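Local atomic coordinates of glutamate racemase (PDB entry 2DWU), a protein that belongs to the Asp/Glu/hydantoin racemase family of two-lobed alpha/beta enzymes and holds D-glutamic acid in a pocket between its lobes. Residues B[60-64]-B[265-269]; B[72-78]-B[94-100]. All coordinates share one frame; numbering follows the deposited sequence.

Overall arrangement
Both contacts belong to the part of the chain built round the six-stranded parallel sheet, and their centres lie about 17 Å apart. Contact 2 pairs strand 96-98, outermost of that sheet within the chain, with strand 70-75 next to it; contact 1 packs helix 51-65 against the loop that follows strand 262-264, the outermost strand on the opposite side. Helix 51-65 and strand 70-75 follow each other in the chain, and Val62 CG2 meets Leu73 CD2 at 4.0 Å, which joins the two contacts. Contact 2 lies within the span of chain closed by contact 1, so 265-269, near the end of the model, comes back to helix 51-65, while contact 2 carries residues of the D-glutamic acid pocket.

Contact 1 of 2, residues B[60-64]-B[265-269]; sequences EMVEF and VDLPV. With K (potassium ion), chain G.
Phe64 and, through its CG, Met61 of helix 51-65 meet Val265, Leu267 and Val269 in the tight part of this contact. Val269 CG2 lies near the ring plane of Phe64, at its edge, and packs 3.7 Å from Phe64 CB. Val265 CG2 approaches the same ring obliquely, 3.7 Å from Phe64 CD1; with CG anti to the backbone N (chi1 169°), the phenyl group reaches this valine. Leu267 spreads its two methyls: CD1 touches Met61 CG at 3.6 Å, while CD2 faces Phe64 CB. Flexible methionine and branched valine and leucine suit this apolar surface.

The outer side is looser and more polar. The extended Glu60 runs alongside Pro268, by van der Waals contact, OE1 3.7 Å from Leu267 CB and OE2 3.8 Å from Pro268 CB; a carboxylate suits this open side because Arg43 meets its charge in a salt bridge. A water bridges Glu60 O (2.8 Å) and Val269 N (2.9 Å). Asp266 OD2 binds potassium at 2.8 Å with Val265 O, Thr242 O and waters, one accepting from Leu267 N. Beneath the helix, Met61 and Phe64 rest on Ile38 of strand 35-39, and Phe240 of strand 238-241 meets the Phe64 ring edge-to-face.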
# COMPACT_ATOMS: atom_id res chain seq x y z
N GLU B 60 -17.21 9.30 -21.81
CA GLU B 60 -17.22 10.67 -22.32
C GLU B 60 -16.11 11.45 -21.59
O GLU B 60 -15.42 12.27 -22.19
CB GLU B 60 -18.57 11.35 -22.07
CG GLU B 60 -19.71 10.73 -22.84
CD GLU B 60 -20.97 11.57 -22.82
OE1 GLU B 60 -21.09 12.49 -21.97
OE2 GLU B 60 -21.86 11.31 -23.67
N MET B 61 -15.93 11.21 -20.29
CA MET B 61 -14.86 11.91 -19.57
C MET B 61 -13.50 11.43 -20.05
O MET B 61 -12.55 12.21 -20.10
CB MET B 61 -14.98 11.71 -18.04
CG MET B 61 -16.09 12.54 -17.42
SD MET B 61 -16.09 12.52 -15.63
CE MET B 61 -16.90 10.93 -15.27
N VAL B 62 -13.38 10.15 -20.37
CA VAL B 62 -12.10 9.63 -20.85
C VAL B 62 -11.74 10.29 -22.18
O VAL B 62 -10.58 10.61 -22.42
CB VAL B 62 -12.13 8.09 -21.02
CG1 VAL B 62 -10.86 7.60 -21.75
CG2 VAL B 62 -12.22 7.43 -19.65
N GLU B 63 -12.74 10.52 -23.03
CA GLU B 63 -12.50 11.17 -24.32
C GLU B 63 -11.95 12.56 -24.09
O GLU B 63 -11.09 13.03 -24.85
CB GLU B 63 -13.78 11.24 -25.16
CG GLU B 63 -14.11 9.92 -25.84
CD GLU B 63 -12.93 9.38 -26.64
OE1 GLU B 63 -12.49 10.06 -27.59
OE2 GLU B 63 -12.43 8.27 -26.31
N PHE B 64 -12.46 13.24 -23.07
CA PHE B 64 -11.98 14.57 -22.74
C PHE B 64 -10.53 14.49 -22.27
O PHE B 64 -9.67 15.28 -22.71
CB PHE B 64 -12.82 15.20 -21.62
CG PHE B 64 -12.22 16.45 -21.06
CD1 PHE B 64 -12.26 17.64 -21.77
CD2 PHE B 64 -11.56 16.43 -19.83
CE1 PHE B 64 -11.64 18.80 -21.27
CE2 PHE B 64 -10.94 17.57 -19.33
CZ PHE B 64 -10.98 18.76 -20.05
N VAL B 265 -16.22 22.63 -18.93
CA VAL B 265 -16.08 21.72 -20.05
C VAL B 265 -17.46 21.18 -20.38
O VAL B 265 -18.30 21.06 -19.49
CB VAL B 265 -15.16 20.52 -19.68
CG1 VAL B 265 -15.56 19.95 -18.33
CG2 VAL B 265 -15.28 19.43 -20.74
N ASP B 266 -17.69 20.90 -21.66
CA ASP B 266 -18.96 20.33 -22.12
C ASP B 266 -18.71 18.91 -22.61
O ASP B 266 -17.80 18.67 -23.40
CB ASP B 266 -19.54 21.12 -23.30
CG ASP B 266 -20.23 22.39 -22.88
OD1 ASP B 266 -20.65 23.16 -23.77
OD2 ASP B 266 -20.38 22.64 -21.68
N LEU B 267 -19.54 17.98 -22.14
CA LEU B 267 -19.43 16.60 -22.60
C LEU B 267 -20.73 16.31 -23.32
O LEU B 267 -21.78 16.83 -22.93
CB LEU B 267 -19.28 15.64 -21.41
CG LEU B 267 -18.05 15.88 -20.53
CD1 LEU B 267 -18.08 14.90 -19.36
CD2 LEU B 267 -16.78 15.72 -21.35
N PRO B 268 -20.69 15.52 -24.41
CA PRO B 268 -19.51 14.89 -25.00
C PRO B 268 -18.65 15.91 -25.73
O PRO B 268 -19.15 16.93 -26.21
CB PRO B 268 -20.12 13.85 -25.94
CG PRO B 268 -21.40 14.49 -26.37
CD PRO B 268 -21.92 15.06 -25.08
N VAL B 269 -17.35 15.63 -25.80
CA VAL B 269 -16.39 16.52 -26.46
C VAL B 269 -16.67 16.70 -27.94
O VAL B 269 -17.17 15.79 -28.61
CB VAL B 269 -14.94 15.98 -26.31
CG1 VAL B 269 -13.98 16.82 -27.15
CG2 VAL B 269 -14.53 16.02 -24.85
K K G . -21.24 21.43 -19.26
O HOH W 1 -16.65 13.13 -24.59
O HOH W 2 -21.35 18.61 -20.12
O HOH W 3 -23.55 19.95 -21.02

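Contact 2 of 2, residues B[72-78]-B[94-100]; sequences ALVVACN and IPVIGVI. With DGL (D-glutamic acid), chain H.
A beta-alpha-beta unit, strand 70-75, helix 78-91 and strand 96-98, brings these segments together as parallel neighbours, and the loop after the first strand enters the D-glutamic acid pocket. Leu73 N donates to Pro95 O (2.9 Å), Leu73 O accepts from Ile97 N (2.8 Å), and Val75 N, tilted 22° from the carbonyl plane, donates to Ile97 O (2.9 Å). Proline, which has no N-H, fits at 95 because the pairing here uses only its carbonyl.

Leu73, Val75 and Val96 share one face: Val96 CG1 reaches both Leu73 CD2 and Val75 CG2, each at 4.1 Å, and helix 78-91 packs over the two valines. On the other face Val74 meets helix 20-29 and Ile97 helix 211-226, branched residues suiting strands buried between helices.

Past the strands, Val99 CG2 lies over the face of the Asn78 amide, 3.5 Å from its CG. Ser211 OG bonds Asn78 OD1, which helps fix the amide's rotation. Cys77 is the N-cap of helix 78-91, its side chain capping a backbone N, and its SG lies 3.3 Å from the D-glutamic acid N. With CG anti to the carbonyl carbon (chi1 -62°), Asn78 grips OXT of D-glutamic acid twice, through its backbone N and, at 3.3 Å, through ND2.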
# COMPACT_ATOMS: atom_id res chain seq x y z
N ALA B 72 -1.33 7.77 -17.04
CA ALA B 72 -2.17 6.85 -16.27
C ALA B 72 -3.52 7.51 -16.03
O ALA B 72 -3.63 8.73 -16.10
CB ALA B 72 -1.51 6.51 -14.92
N LEU B 73 -4.54 6.71 -15.72
CA LEU B 73 -5.88 7.20 -15.46
C LEU B 73 -6.33 6.68 -14.09
O LEU B 73 -6.20 5.49 -13.80
CB LEU B 73 -6.86 6.68 -16.53
CG LEU B 73 -8.34 7.00 -16.23
CD1 LEU B 73 -8.57 8.53 -16.20
CD2 LEU B 73 -9.20 6.34 -17.29
N VAL B 74 -6.85 7.59 -13.26
CA VAL B 74 -7.39 7.19 -11.95
C VAL B 74 -8.91 7.45 -11.99
O VAL B 74 -9.36 8.56 -12.31
CB VAL B 74 -6.79 8.02 -10.80
CG1 VAL B 74 -7.50 7.68 -9.47
CG2 VAL B 74 -5.29 7.70 -10.68
N VAL B 75 -9.67 6.40 -11.68
CA VAL B 75 -11.13 6.51 -11.61
C VAL B 75 -11.32 6.75 -10.12
O VAL B 75 -11.30 5.84 -9.30
CB VAL B 75 -11.83 5.19 -12.04
CG1 VAL B 75 -13.37 5.35 -11.93
CG2 VAL B 75 -11.47 4.90 -13.47
N ALA B 76 -11.46 8.02 -9.79
CA ALA B 76 -11.58 8.42 -8.40
C ALA B 76 -12.93 8.12 -7.76
O ALA B 76 -13.05 8.05 -6.52
CB ALA B 76 -11.27 9.93 -8.29
N CYS B 77 -13.94 7.97 -8.60
CA CYS B 77 -15.32 7.72 -8.15
C CYS B 77 -15.55 6.22 -7.94
O CYS B 77 -15.35 5.45 -8.87
CB CYS B 77 -16.26 8.25 -9.23
SG CYS B 77 -18.01 8.00 -8.90
N ASN B 78 -15.96 5.83 -6.73
CA ASN B 78 -16.20 4.42 -6.46
C ASN B 78 -17.35 3.89 -7.30
O ASN B 78 -17.31 2.74 -7.74
CB ASN B 78 -16.49 4.19 -4.96
CG ASN B 78 -15.32 4.60 -4.07
OD1 ASN B 78 -14.58 3.74 -3.50
ND2 ASN B 78 -15.14 5.88 -3.91
N ILE B 94 -2.85 2.52 -21.29
CA ILE B 94 -2.16 3.08 -20.13
C ILE B 94 -2.74 2.43 -18.87
O ILE B 94 -3.82 1.82 -18.92
CB ILE B 94 -2.37 4.62 -20.03
CG1 ILE B 94 -3.87 4.94 -19.99
CG2 ILE B 94 -1.66 5.33 -21.20
CD1 ILE B 94 -4.20 6.38 -19.66
N PRO B 95 -2.02 2.52 -17.74
CA PRO B 95 -2.51 1.93 -16.49
C PRO B 95 -3.77 2.67 -16.04
O PRO B 95 -3.80 3.90 -16.05
CB PRO B 95 -1.38 2.19 -15.50
CG PRO B 95 -0.16 2.26 -16.36
CD PRO B 95 -0.63 2.99 -17.59
N VAL B 96 -4.78 1.92 -15.63
CA VAL B 96 -6.02 2.51 -15.13
C VAL B 96 -6.15 2.00 -13.70
O VAL B 96 -6.22 0.79 -13.45
CB VAL B 96 -7.27 2.08 -15.95
CG1 VAL B 96 -8.50 2.77 -15.36
CG2 VAL B 96 -7.14 2.49 -17.42
N ILE B 97 -6.16 2.93 -12.75
CA ILE B 97 -6.24 2.58 -11.33
C ILE B 97 -7.59 3.05 -10.79
O ILE B 97 -7.93 4.24 -10.87
CB ILE B 97 -5.12 3.29 -10.51
CG1 ILE B 97 -3.73 2.68 -10.80
CG2 ILE B 97 -5.36 3.10 -9.02
CD1 ILE B 97 -3.17 2.95 -12.19
N GLY B 98 -8.37 2.11 -10.24
CA GLY B 98 -9.66 2.43 -9.67
C GLY B 98 -9.50 2.56 -8.16
O GLY B 98 -8.47 2.16 -7.59
N VAL B 99 -10.53 3.07 -7.51
CA VAL B 99 -10.46 3.28 -6.06
C VAL B 99 -10.93 2.11 -5.21
O VAL B 99 -10.73 2.11 -3.99
CB VAL B 99 -11.26 4.54 -5.62
CG1 VAL B 99 -10.48 5.80 -6.00
CG2 VAL B 99 -12.64 4.60 -6.29
N ILE B 100 -11.51 1.10 -5.85
CA ILE B 100 -12.04 -0.06 -5.12
C ILE B 100 -10.98 -1.08 -4.70
O ILE B 100 -10.87 -1.38 -3.51
CB ILE B 100 -13.16 -0.74 -5.95
CG1 ILE B 100 -14.33 0.24 -6.09
CG2 ILE B 100 -13.61 -2.09 -5.30
CD1 ILE B 100 -15.50 -0.28 -6.90
N DGL H . -18.21 10.04 -6.27
CA DGL H . -19.30 9.09 -5.90
C DGL H . -18.73 7.83 -5.35
O DGL H . -19.38 6.80 -5.26
CB DGL H . -20.23 9.74 -4.85
CG DGL H . -21.16 10.73 -5.60
CD DGL H . -22.06 10.14 -6.61
OE1 DGL H . -23.03 9.44 -6.33
OE2 DGL H . -21.75 10.40 -7.86
OXT DGL H . -17.48 7.87 -4.98